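PDB 6AHI: cysteine synthase from Helicobacter pylori, which uses pyridoxal 5'-phosphate to make L-cysteine and acetate from O-acetyl-L-serine and hydrogen sulfide, and belongs to the cysteine synthase/cystathionine beta-synthase family. Local coordinates for residues A[262-267]-A[290-295]; A[12-17]-A[33-38]; A[77-82]-A[106-111]. One frame throughout, in Å; residues are numbered along the deposited sequence.

In the fold
Along the chain the contacts follow one another in the order contact 2, contact 3, contact 1. Contacts 1 and 2 share the six-stranded mixed sheet, where strands 31-36 and 287-292 are neighbours; their centres lie about 10 Å apart, and Thr290 probably exchanges backbone hydrogen bonds with Tyr33 and Lys35. Contact 3 joins helices 76-85 and 102-110 on the separate four-stranded parallel sheet, its centre about 18 Å from that of contact 1 and 21 Å from that of contact 2. This two-sheet division is consistent with the two lobes of fold-type II pyridoxal-phosphate enzymes, which hold the cofactor between them. All three contacts also reach the second subunit of the homodimer.

Contact 1 of 3, residues A[262-267]-A[290-295]; sequences LLVGSS and TIFPDV
Leu262 CD1 lies in the plane of the Phe292 ring, at its edge, 4.0 Å from Phe292 CE2, the two side chains crossing at about a right angle. Val264 CG1 comes obliquely to the neighbouring ring atom, Phe292 CD2, also at 4.0 Å. Around them, Leu256, Phe272 and Ala34 touch the Phe292 side chain, which is buried. The second flat group, the carboxylate of Asp294, turns its OD1 onto the backbone of Gly265, 3.5 Å from Gly265 CA. OD1 is held by two waters, and OD2 by Tyr299 OH and Asn76 ND2.

Here the end of strand 287-292 passes the N-terminus of helix 266-281, with Gly265 at the N-cap. This is part of the cofactor site of the fold-type II enzymes: Ser267 OG hydrogen-bonds to N1, the pyridine nitrogen of the pyridoxal phosphate carried by the modified residue at position 46, consistent with its expected role in cofactor binding. A chi1 of 71° sets this OG between the backbone N and the carbonyl carbon, and the same oxygen rests 3.6 Å from Pro293 CG.

A single backbone bridge pairs Val264 with Val295. Gly265 N donates to Asp294 O at 2.9 Å, with 160° at the hydrogen. Val264 CA adds a CA-H...O contact to that same oxygen. One water links Asp294 N, Asp294 OD1 and Ser267 OG, while the second joins Ser267 N to Asp294 OD1, at 3.1 Å from each.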
ATOM      1  N   LEU A 262      -6.198  -3.289  -9.553  1.00 18.28           N
ATOM      2  CA  LEU A 262      -4.988  -2.519  -9.370  1.00 19.36           C
ATOM      3  C   LEU A 262      -5.377  -1.092  -8.954  1.00 20.09           C
ATOM      4  O   LEU A 262      -6.089  -0.396  -9.684  1.00 22.00           O
ATOM      5  CB  LEU A 262      -4.178  -2.533 -10.665  1.00 19.01           C
ATOM      6  CG  LEU A 262      -3.389  -3.809 -10.924  1.00 20.68           C
ATOM      7  CD1 LEU A 262      -3.089  -3.981 -12.405  1.00 20.04           C
ATOM      8  CD2 LEU A 262      -2.099  -3.841 -10.112  1.00 23.09           C
ATOM      9  N   LEU A 263      -4.903  -0.672  -7.780  1.00 19.61           N
ATOM     10  CA  LEU A 263      -5.200   0.637  -7.235  1.00 21.20           C
ATOM     11  C   LEU A 263      -3.983   1.553  -7.404  1.00 20.61           C
ATOM     12  O   LEU A 263      -3.193   1.769  -6.469  1.00 19.62           O
ATOM     13  CB  LEU A 263      -5.592   0.475  -5.765  1.00 22.88           C
ATOM     14  CG  LEU A 263      -6.820  -0.404  -5.538  1.00 24.07           C
ATOM     15  CD1 LEU A 263      -6.977  -0.694  -4.064  1.00 24.36           C
ATOM     16  CD2 LEU A 263      -8.073   0.282  -6.094  1.00 25.73           C
ATOM     17  N   VAL A 264      -3.831   2.074  -8.621  1.00 20.89           N
ATOM     18  CA  VAL A 264      -2.633   2.778  -9.025  1.00 21.69           C
ATOM     19  C   VAL A 264      -2.974   4.222  -9.380  1.00 22.24           C
ATOM     20  O   VAL A 264      -4.117   4.552  -9.655  1.00 24.65           O
ATOM     21  CB  VAL A 264      -1.941   2.075 -10.194  1.00 20.59           C
ATOM     22  CG1 VAL A 264      -1.330   0.751  -9.752  1.00 20.62           C
ATOM     23  CG2 VAL A 264      -2.878   1.891 -11.375  1.00 21.54           C
ATOM     24  N   GLY A 265      -1.951   5.084  -9.355  1.00 23.51           N
ATOM     25  CA  GLY A 265      -2.135   6.518  -9.652  1.00 23.98           C
ATOM     26  C   GLY A 265      -2.423   6.772 -11.126  1.00 24.40           C
ATOM     27  O   GLY A 265      -2.301   5.894 -11.971  1.00 23.18           O
ATOM     28  N   SER A 266      -2.781   8.023 -11.444  1.00 25.85           N
ATOM     29  CA  SER A 266      -3.087   8.438 -12.810  1.00 26.35           C
ATOM     30  C   SER A 266      -1.865   8.267 -13.737  1.00 24.90           C
ATOM     31  O   SER A 266      -2.032   8.065 -14.937  1.00 24.96           O
ATOM     32  CB  SER A 266      -3.628   9.848 -12.810  1.00 27.80           C
ATOM     33  OG  SER A 266      -2.646  10.722 -12.309  1.00 28.69           O
ATOM     34  N   SER A 267      -0.637   8.338 -13.210  1.00 24.82           N
ATOM     35  CA  SER A 267       0.550   8.192 -14.063  1.00 24.78           C
ATOM     36  C   SER A 267       0.719   6.721 -14.492  1.00 23.80           C
ATOM     37  O   SER A 267       1.264   6.468 -15.570  1.00 24.22           O
ATOM     38  CB  SER A 267       1.803   8.701 -13.431  1.00 25.39           C
ATOM     39  OG  SER A 267       2.255   7.881 -12.375  1.00 24.38           O
ATOM     40  N   THR A 290       6.061  -2.057 -19.037  1.00 17.98           N
ATOM     41  CA  THR A 290       5.804  -0.712 -18.477  1.00 18.93           C
ATOM     42  C   THR A 290       6.016  -0.746 -16.947  1.00 18.00           C
ATOM     43  O   THR A 290       6.253  -1.766 -16.357  1.00 16.82           O
ATOM     44  CB  THR A 290       4.444  -0.182 -18.954  1.00 19.78           C
ATOM     45  OG1 THR A 290       4.301   1.209 -18.634  1.00 24.01           O
ATOM     46  CG2 THR A 290       3.293  -0.935 -18.335  1.00 18.67           C
ATOM     47  N   ILE A 291       5.915   0.425 -16.321  1.00 17.98           N
ATOM     48  CA  ILE A 291       6.077   0.598 -14.904  1.00 18.68           C
ATOM     49  C   ILE A 291       4.854   1.358 -14.401  1.00 18.21           C
ATOM     50  O   ILE A 291       4.500   2.393 -14.988  1.00 17.61           O
ATOM     51  CB  ILE A 291       7.378   1.365 -14.572  1.00 21.52           C
ATOM     52  CG1 ILE A 291       8.616   0.589 -15.024  1.00 22.97           C
ATOM     53  CG2 ILE A 291       7.455   1.700 -13.086  1.00 21.17           C
ATOM     54  CD1 ILE A 291       9.768   1.492 -15.272  1.00 27.58           C
ATOM     55  N   PHE A 292       4.260   0.862 -13.318  1.00 17.83           N
ATOM     56  CA  PHE A 292       3.216   1.548 -12.580  1.00 18.34           C
ATOM     57  C   PHE A 292       3.841   2.227 -11.370  1.00 19.58           C
ATOM     58  O   PHE A 292       4.146   1.557 -10.389  1.00 20.74           O
ATOM     59  CB  PHE A 292       2.120   0.570 -12.145  1.00 17.92           C
ATOM     60  CG  PHE A 292       1.276   0.019 -13.261  1.00 17.90           C
ATOM     61  CD1 PHE A 292       1.431   0.457 -14.559  1.00 17.73           C
ATOM     62  CD2 PHE A 292       0.310  -0.943 -13.006  1.00 18.45           C
ATOM     63  CE1 PHE A 292       0.639  -0.033 -15.579  1.00 17.85           C
ATOM     64  CE2 PHE A 292      -0.471  -1.456 -14.030  1.00 18.11           C
ATOM     65  CZ  PHE A 292      -0.323  -0.990 -15.315  1.00 18.20           C
ATOM     66  N   PRO A 293       4.070   3.554 -11.400  1.00 21.33           N
ATOM     67  CA  PRO A 293       4.891   4.199 -10.374  1.00 22.78           C
ATOM     68  C   PRO A 293       4.363   4.287  -8.930  1.00 23.15           C
ATOM     69  O   PRO A 293       5.159   4.148  -8.026  1.00 23.80           O
ATOM     70  CB  PRO A 293       5.151   5.603 -10.949  1.00 23.52           C
ATOM     71  CG  PRO A 293       4.958   5.445 -12.427  1.00 23.09           C
ATOM     72  CD  PRO A 293       3.817   4.455 -12.531  1.00 22.01           C
ATOM     73  N   ASP A 294       3.066   4.508  -8.702  1.00 23.52           N
ATOM     74  CA  ASP A 294       2.614   4.791  -7.337  1.00 24.85           C
ATOM     75  C   ASP A 294       1.158   4.371  -7.126  1.00 25.05           C
ATOM     76  O   ASP A 294       0.457   4.051  -8.061  1.00 22.61           O
ATOM     77  CB  ASP A 294       2.899   6.253  -6.979  1.00 26.78           C
ATOM     78  CG  ASP A 294       1.867   7.297  -7.369  1.00 28.95           C
ATOM     79  OD1 ASP A 294       1.097   7.058  -8.329  1.00 26.34           O
ATOM     80  OD2 ASP A 294       1.903   8.408  -6.739  1.00 29.80           O
ATOM     81  N   VAL A 295       0.749   4.411  -5.849  1.00 26.83           N
ATOM     82  CA  VAL A 295      -0.540   3.979  -5.358  1.00 26.60           C
ATOM     83  C   VAL A 295      -1.591   5.068  -5.554  1.00 26.49           C
ATOM     84  O   VAL A 295      -1.295   6.263  -5.423  1.00 25.66           O
ATOM     85  CB  VAL A 295      -0.489   3.589  -3.865  1.00 27.70           C
ATOM     86  CG1 VAL A 295       0.419   2.421  -3.613  1.00 29.09           C
ATOM     87  CG2 VAL A 295      -0.119   4.753  -2.957  1.00 29.91           C
TER
HETATM   88  O   HOH W   1       1.232   5.957 -10.685  1.00 21.09           O
HETATM   89  O   HOH W   2       0.130   9.217 -10.380  1.00 27.91           O

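Contact 2 of 3, residues A[12-17]-A[33-38]; sequences GRTPVF and YAKLEH
Val16 and Phe17 face Lys35 and Ala34 in a beta hairpin of strands 16-19 and 31-36. Val16-Lys35 is a non-hydrogen-bonded antiparallel pair and Phe17-Ala34 a hydrogen-bonded one: Phe17 N to Ala34 O and Ala34 N to Phe17 O both measure 2.9 Å. Beyond the pairs, Leu36 N reaches Pro15 O almost straight, with 168° at the hydrogen.

The close packing is buried. Leu36 brings CD2 to 4.1 Å from Phe17 CB and sets CD1 by Pro15 CG. Lys35, its CG anti to the backbone N and its chain bent at chi2 (71°), crosses Thr14 at about a right angle, bringing NZ 2.8 Å from Thr14 O, with a weak bond to Thr14 OG1. Glu163 and Glu167 form salt bridges to the same ammonium, which probably offsets its charge. On the way Lys35 CD lies 3.7 Å from Val16 CG2.

Toward Tyr33, which is partly exposed, the contact is more open to solvent, though Val16 CG1 still lies 3.5 Å from Tyr33 CB; Tyr33 OH bonds to Gln287. Val16 and Phe17 also pair in parallel with a strand of the second subunit, so the sheet continues across the dimer interface.

Glu37, whose OE1 is held by Arg48 and Asn40, points its other oxygen back at the hairpin: Thr14 OG1 donates to Glu37 OE2 at 2.6 Å, meeting it on the anti side, 32° out of the carboxylate plane.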
ATOM      1  N   GLY A  12      11.718  -2.939  -3.185  1.00 27.38           N
ATOM      2  CA  GLY A  12      12.061  -3.709  -4.374  1.00 26.73           C
ATOM      3  C   GLY A  12      11.471  -5.114  -4.347  1.00 24.54           C
ATOM      4  O   GLY A  12      10.588  -5.427  -3.560  1.00 22.10           O
ATOM      5  N   ARG A  13      11.976  -5.947  -5.261  1.00 24.10           N
ATOM      6  CA  ARG A  13      11.508  -7.319  -5.504  1.00 25.79           C
ATOM      7  C   ARG A  13       9.982  -7.295  -5.683  1.00 23.41           C
ATOM      8  O   ARG A  13       9.271  -8.107  -5.111  1.00 19.81           O
ATOM      9  CB  ARG A  13      11.979  -8.266  -4.395  1.00 31.71           C
ATOM     10  CG  ARG A  13      13.462  -8.632  -4.504  1.00 42.77           C
ATOM     11  CD  ARG A  13      13.973  -9.601  -3.437  1.00 51.75           C
ATOM     12  NE  ARG A  13      13.683  -9.153  -2.073  1.00 63.88           N
ATOM     13  CZ  ARG A  13      14.299  -8.147  -1.442  1.00 75.98           C
ATOM     14  NH1 ARG A  13      15.420  -7.637  -1.928  1.00 82.68           N
ATOM     15  NH2 ARG A  13      13.788  -7.645  -0.328  1.00 77.45           N
ATOM     16  N   THR A  14       9.502  -6.370  -6.520  1.00 20.73           N
ATOM     17  CA  THR A  14       8.079  -6.215  -6.735  1.00 21.09           C
ATOM     18  C   THR A  14       7.584  -7.192  -7.796  1.00 20.17           C
ATOM     19  O   THR A  14       8.327  -7.558  -8.723  1.00 20.14           O
ATOM     20  CB  THR A  14       7.763  -4.776  -7.143  1.00 21.90           C
ATOM     21  OG1 THR A  14       8.585  -4.384  -8.242  1.00 21.25           O
ATOM     22  CG2 THR A  14       7.952  -3.833  -5.984  1.00 22.77           C
ATOM     23  N   PRO A  15       6.291  -7.546  -7.778  1.00 19.80           N
ATOM     24  CA  PRO A  15       5.753  -8.436  -8.808  1.00 20.11           C
ATOM     25  C   PRO A  15       5.518  -7.705 -10.146  1.00 19.17           C
ATOM     26  O   PRO A  15       5.636  -6.466 -10.234  1.00 18.36           O
ATOM     27  CB  PRO A  15       4.419  -8.915  -8.239  1.00 21.74           C
ATOM     28  CG  PRO A  15       4.061  -7.977  -7.122  1.00 20.65           C
ATOM     29  CD  PRO A  15       5.307  -7.196  -6.746  1.00 21.27           C
ATOM     30  N   VAL A  16       5.247  -8.496 -11.183  1.00 16.28           N
ATOM     31  CA  VAL A  16       4.942  -8.000 -12.483  1.00 16.30           C
ATOM     32  C   VAL A  16       3.564  -8.541 -12.870  1.00 15.34           C
ATOM     33  O   VAL A  16       3.340  -9.748 -12.767  1.00 15.78           O
ATOM     34  CB  VAL A  16       6.012  -8.443 -13.490  1.00 18.53           C
ATOM     35  CG1 VAL A  16       5.617  -8.046 -14.891  1.00 19.29           C
ATOM     36  CG2 VAL A  16       7.405  -7.886 -13.165  1.00 20.42           C
ATOM     37  N   PHE A  17       2.642  -7.651 -13.243  1.00 14.42           N
ATOM     38  CA  PHE A  17       1.346  -8.018 -13.710  1.00 14.76           C
ATOM     39  C   PHE A  17       1.403  -8.255 -15.217  1.00 15.69           C
ATOM     40  O   PHE A  17       1.883  -7.380 -15.976  1.00 15.55           O
ATOM     41  CB  PHE A  17       0.335  -6.919 -13.387  1.00 15.42           C
ATOM     42  CG  PHE A  17      -1.094  -7.426 -13.340  1.00 16.01           C
ATOM     43  CD1 PHE A  17      -1.798  -7.626 -14.511  1.00 17.90           C
ATOM     44  CD2 PHE A  17      -1.673  -7.829 -12.153  1.00 16.29           C
ATOM     45  CE1 PHE A  17      -3.075  -8.172 -14.495  1.00 18.33           C
ATOM     46  CE2 PHE A  17      -2.965  -8.330 -12.122  1.00 17.30           C
ATOM     47  CZ  PHE A  17      -3.659  -8.520 -13.297  1.00 18.87           C
ATOM     48  N   TYR A  33       3.600  -6.367 -19.665  1.00 16.64           N
ATOM     49  CA  TYR A  33       4.070  -6.592 -18.322  1.00 16.63           C
ATOM     50  C   TYR A  33       4.216  -5.244 -17.618  1.00 16.17           C
ATOM     51  O   TYR A  33       4.979  -4.439 -18.048  1.00 17.17           O
ATOM     52  CB  TYR A  33       5.416  -7.290 -18.344  1.00 16.79           C
ATOM     53  CG  TYR A  33       5.359  -8.630 -18.996  1.00 19.28           C
ATOM     54  CD1 TYR A  33       4.976  -9.739 -18.275  1.00 19.58           C
ATOM     55  CD2 TYR A  33       5.652  -8.795 -20.333  1.00 22.27           C
ATOM     56  CE1 TYR A  33       4.960 -10.999 -18.842  1.00 20.80           C
ATOM     57  CE2 TYR A  33       5.594 -10.055 -20.932  1.00 23.70           C
ATOM     58  CZ  TYR A  33       5.267 -11.162 -20.179  1.00 23.43           C
ATOM     59  OH  TYR A  33       5.229 -12.415 -20.757  1.00 26.00           O
ATOM     60  N   ALA A  34       3.543  -5.100 -16.484  1.00 15.40           N
ATOM     61  CA  ALA A  34       3.649  -3.928 -15.679  1.00 15.13           C
ATOM     62  C   ALA A  34       4.359  -4.281 -14.390  1.00 15.38           C
ATOM     63  O   ALA A  34       3.885  -5.092 -13.578  1.00 14.19           O
ATOM     64  CB  ALA A  34       2.307  -3.331 -15.374  1.00 15.04           C
ATOM     65  N   LYS A  35       5.499  -3.622 -14.202  1.00 16.68           N
ATOM     66  CA  LYS A  35       6.208  -3.708 -12.964  1.00 18.14           C
ATOM     67  C   LYS A  35       5.470  -2.875 -11.913  1.00 16.76           C
ATOM     68  O   LYS A  35       5.257  -1.690 -12.114  1.00 17.30           O
ATOM     69  CB  LYS A  35       7.644  -3.272 -13.236  1.00 19.16           C
ATOM     70  CG  LYS A  35       8.560  -3.408 -12.050  1.00 20.98           C
ATOM     71  CD  LYS A  35       8.887  -4.807 -11.714  1.00 22.08           C
ATOM     72  CE  LYS A  35      10.182  -4.873 -10.940  1.00 22.10           C
ATOM     73  NZ  LYS A  35      10.267  -6.122 -10.172  1.00 22.81           N
ATOM     74  N   LEU A  36       5.056  -3.526 -10.816  1.00 16.50           N
ATOM     75  CA  LEU A  36       4.171  -2.945  -9.821  1.00 17.34           C
ATOM     76  C   LEU A  36       4.972  -2.266  -8.690  1.00 19.22           C
ATOM     77  O   LEU A  36       4.982  -2.748  -7.542  1.00 21.37           O
ATOM     78  CB  LEU A  36       3.264  -4.044  -9.254  1.00 16.82           C
ATOM     79  CG  LEU A  36       2.414  -4.785 -10.283  1.00 16.34           C
ATOM     80  CD1 LEU A  36       1.422  -5.692  -9.572  1.00 16.15           C
ATOM     81  CD2 LEU A  36       1.714  -3.789 -11.198  1.00 15.89           C
ATOM     82  N   GLU A  37       5.502  -1.091  -9.001  1.00 19.70           N
ATOM     83  CA  GLU A  37       6.358  -0.334  -8.111  1.00 21.69           C
ATOM     84  C   GLU A  37       5.555   0.368  -7.025  1.00 21.44           C
ATOM     85  O   GLU A  37       6.116   0.802  -6.051  1.00 22.54           O
ATOM     86  CB  GLU A  37       7.162   0.654  -8.933  1.00 21.36           C
ATOM     87  CG  GLU A  37       8.232  -0.062  -9.723  1.00 22.94           C
ATOM     88  CD  GLU A  37       9.241  -0.762  -8.824  1.00 26.12           C
ATOM     89  OE1 GLU A  37       9.854  -0.059  -7.960  1.00 32.09           O
ATOM     90  OE2 GLU A  37       9.392  -2.020  -8.927  1.00 27.26           O
ATOM     91  N   HIS A  38       4.238   0.431  -7.196  1.00 22.50           N
ATOM     92  CA  HIS A  38       3.354   0.996  -6.187  1.00 23.70           C
ATOM     93  C   HIS A  38       3.318   0.120  -4.927  1.00 26.27           C
ATOM     94  O   HIS A  38       2.867   0.619  -3.873  1.00 25.08           O
ATOM     95  CB  HIS A  38       1.961   1.246  -6.771  1.00 24.12           C
ATOM     96  CG  HIS A  38       1.142   0.020  -7.030  1.00 23.51           C
ATOM     97  ND1 HIS A  38       1.513  -0.945  -7.946  1.00 22.51           N
ATOM     98  CD2 HIS A  38      -0.038  -0.372  -6.511  1.00 22.34           C
ATOM     99  CE1 HIS A  38       0.584  -1.886  -7.970  1.00 21.52           C
ATOM    100  NE2 HIS A  38      -0.387  -1.547  -7.109  1.00 22.89           N
TER

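Contact 3 of 3, residues A[77-82]-A[106-111]; sequences TGIALA and QIMRAL
Ile79 and Ile107 share a conformation that puts their branches together: with chi1 near -66° in both, each CG2 stands opposite the backbone N. Ile107 CG2 thereby comes 3.9 Å from Ile79 CG1, the side chains crossing obliquely. In Met108 a chi1 of -83° lays CG beside the backbone N, and the extended second torsion sends SD on along the backbone of Gly78, where no side chain intervenes.

The two segments are consecutive helices of beta-alpha-beta units: helix 76-85 follows strand 68-72, and helix 102-110 links strands 91-97 and 114-118 of the same parallel sheet. The axes of 77-82 and 106-110 run at 13° to each other with a closest approach of 8.8 Å, so these pieces lie nearly parallel and side by side.

The packing repeats along the helices. At the N-terminal end, Met108 CG lies 3.7 Å from Gly78 C, and Met108 SD is 3.8 Å from Gly78 CA. In the middle, Ile79 crosses Met108 at about a right angle, their CG1 and CG atoms 4.0 Å apart. At the C-terminal end, Ala82 CB meets Leu111 CB at 3.7 Å, and Leu111 CD1 reaches back toward Ile79 O. Underneath, Met108 also packs on Phe94, Val96 and Val115 of the sheet, while Ile107 and Leu111 touch Asp297 and Ala257 of the second subunit, so this helix pair borders the dimer interface.

Where the helix 102-110 ends, a water bridges the two backbones, donating to Ala82 O at 2.6 Å and to Leu111 O at 2.8 Å.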
ATOM      1  N   THR A  77       9.413  11.488  -3.960  1.00 35.33           N
ATOM      2  CA  THR A  77      10.831  11.427  -3.660  1.00 36.64           C
ATOM      3  C   THR A  77      11.050  11.754  -2.167  1.00 36.43           C
ATOM      4  O   THR A  77      11.904  11.167  -1.534  1.00 36.22           O
ATOM      5  CB  THR A  77      11.645  12.323  -4.610  1.00 41.12           C
ATOM      6  OG1 THR A  77      11.597  11.744  -5.919  1.00 39.87           O
ATOM      7  CG2 THR A  77      13.092  12.435  -4.180  1.00 43.61           C
ATOM      8  N   GLY A  78      10.283  12.710  -1.628  1.00 35.83           N
ATOM      9  CA  GLY A  78      10.312  13.026  -0.214  1.00 37.10           C
ATOM     10  C   GLY A  78       9.944  11.851   0.671  1.00 36.13           C
ATOM     11  O   GLY A  78      10.618  11.579   1.658  1.00 36.91           O
ATOM     12  N   ILE A  79       8.882  11.132   0.310  1.00 34.25           N
ATOM     13  CA  ILE A  79       8.467   9.970   1.083  1.00 32.61           C
ATOM     14  C   ILE A  79       9.611   8.956   1.108  1.00 31.30           C
ATOM     15  O   ILE A  79       9.961   8.418   2.171  1.00 31.58           O
ATOM     16  CB  ILE A  79       7.159   9.397   0.523  1.00 30.71           C
ATOM     17  CG1 ILE A  79       6.009  10.383   0.715  1.00 31.64           C
ATOM     18  CG2 ILE A  79       6.849   8.043   1.141  1.00 29.24           C
ATOM     19  CD1 ILE A  79       4.755   9.998  -0.024  1.00 31.05           C
ATOM     20  N   ALA A  80      10.183   8.683  -0.077  1.00 30.89           N
ATOM     21  CA  ALA A  80      11.217   7.677  -0.236  1.00 29.69           C
ATOM     22  C   ALA A  80      12.444   8.036   0.599  1.00 31.17           C
ATOM     23  O   ALA A  80      12.988   7.179   1.315  1.00 31.75           O
ATOM     24  CB  ALA A  80      11.577   7.548  -1.687  1.00 29.95           C
ATOM     25  N   LEU A  81      12.859   9.309   0.531  1.00 32.31           N
ATOM     26  CA  LEU A  81      14.057   9.722   1.255  1.00 33.98           C
ATOM     27  C   LEU A  81      13.814   9.665   2.763  1.00 33.73           C
ATOM     28  O   LEU A  81      14.707   9.227   3.497  1.00 34.42           O
ATOM     29  CB  LEU A  81      14.504  11.100   0.784  1.00 36.57           C
ATOM     30  CG  LEU A  81      15.188  11.088  -0.576  1.00 36.84           C
ATOM     31  CD1 LEU A  81      15.358  12.508  -1.095  1.00 39.35           C
ATOM     32  CD2 LEU A  81      16.532  10.379  -0.501  1.00 37.73           C
ATOM     33  N   ALA A  82      12.624  10.092   3.206  1.00 32.81           N
ATOM     34  CA  ALA A  82      12.295  10.094   4.620  1.00 33.43           C
ATOM     35  C   ALA A  82      12.289   8.650   5.150  1.00 32.26           C
ATOM     36  O   ALA A  82      12.823   8.383   6.220  1.00 32.92           O
ATOM     37  CB  ALA A  82      10.968  10.770   4.858  1.00 33.41           C
ATOM     38  N   GLN A 106       1.701  14.982   4.416  1.00 41.68           N
ATOM     39  CA  GLN A 106       1.354  14.397   5.712  1.00 43.84           C
ATOM     40  C   GLN A 106       2.269  13.175   5.971  1.00 40.68           C
ATOM     41  O   GLN A 106       2.762  12.983   7.071  1.00 40.64           O
ATOM     42  CB  GLN A 106      -0.101  13.907   5.715  1.00 46.50           C
ATOM     43  CG  GLN A 106      -1.096  14.673   6.575  1.00 53.46           C
ATOM     44  CD  GLN A 106      -2.206  13.745   7.015  1.00 53.56           C
ATOM     45  OE1 GLN A 106      -2.038  12.908   7.905  1.00 57.51           O
ATOM     46  NE2 GLN A 106      -3.357  13.869   6.376  1.00 55.98           N
ATOM     47  N   ILE A 107       2.495  12.372   4.930  1.00 36.75           N
ATOM     48  CA  ILE A 107       3.252  11.143   5.048  1.00 35.73           C
ATOM     49  C   ILE A 107       4.726  11.496   5.275  1.00 35.39           C
ATOM     50  O   ILE A 107       5.355  10.939   6.149  1.00 33.80           O
ATOM     51  CB  ILE A 107       3.031  10.235   3.824  1.00 33.79           C
ATOM     52  CG1 ILE A 107       1.601   9.716   3.782  1.00 35.61           C
ATOM     53  CG2 ILE A 107       4.028   9.107   3.829  1.00 32.02           C
ATOM     54  CD1 ILE A 107       1.238   9.064   2.511  1.00 35.55           C
ATOM     55  N   MET A 108       5.240  12.483   4.536  1.00 35.76           N
ATOM     56  CA  MET A 108       6.607  12.955   4.750  1.00 37.44           C
ATOM     57  C   MET A 108       6.837  13.354   6.216  1.00 39.34           C
ATOM     58  O   MET A 108       7.862  13.002   6.818  1.00 39.88           O
ATOM     59  CB  MET A 108       6.929  14.157   3.849  1.00 39.95           C
ATOM     60  CG  MET A 108       7.345  13.757   2.477  1.00 39.15           C
ATOM     61  SD  MET A 108       7.655  15.229   1.433  1.00 44.90           S
ATOM     62  CE  MET A 108       6.164  15.193   0.442  1.00 42.74           C
ATOM     63  N   ARG A 109       5.899  14.108   6.750  1.00 41.03           N
ATOM     64  CA  ARG A 109       6.021  14.612   8.135  1.00 42.93           C
ATOM     65  C   ARG A 109       5.903  13.413   9.077  1.00 40.11           C
ATOM     66  O   ARG A 109       6.688  13.332  10.001  1.00 39.64           O
ATOM     67  CB  ARG A 109       4.930  15.649   8.389  1.00 46.18           C
ATOM     68  CG  ARG A 109       5.259  17.023   7.829  1.00 51.62           C
ATOM     69  CD  ARG A 109       4.395  18.107   8.428  1.00 57.14           C
ATOM     70  NE  ARG A 109       3.183  18.299   7.666  1.00 62.31           N
ATOM     71  CZ  ARG A 109       2.932  19.358   6.912  1.00 63.96           C
ATOM     72  NH2 ARG A 109       1.808  19.420   6.227  1.00 66.35           N
ATOM     73  N   ALA A 110       4.939  12.537   8.803  1.00 37.52           N
ATOM     74  CA  ALA A 110       4.745  11.309   9.622  1.00 36.57           C
ATOM     75  C   ALA A 110       6.071  10.550   9.767  1.00 35.57           C
ATOM     76  O   ALA A 110       6.357  10.053  10.870  1.00 36.67           O
ATOM     77  CB  ALA A 110       3.643  10.445   9.069  1.00 34.27           C
ATOM     78  N   LEU A 111       6.895  10.539   8.710  1.00 34.99           N
ATOM     79  CA  LEU A 111       8.175   9.804   8.677  1.00 34.85           C
ATOM     80  C   LEU A 111       9.340  10.593   9.293  1.00 37.04           C
ATOM     81  O   LEU A 111      10.497  10.144   9.212  1.00 38.10           O
ATOM     82  CB  LEU A 111       8.505   9.424   7.235  1.00 33.57           C
ATOM     83  CG  LEU A 111       7.563   8.414   6.596  1.00 31.67           C
ATOM     84  CD1 LEU A 111       7.733   8.381   5.093  1.00 30.92           C
ATOM     85  CD2 LEU A 111       7.760   7.015   7.195  1.00 30.94           C
TER
HETATM   86  O   HOH W   3      13.048  10.184   8.113  1.00 32.77           O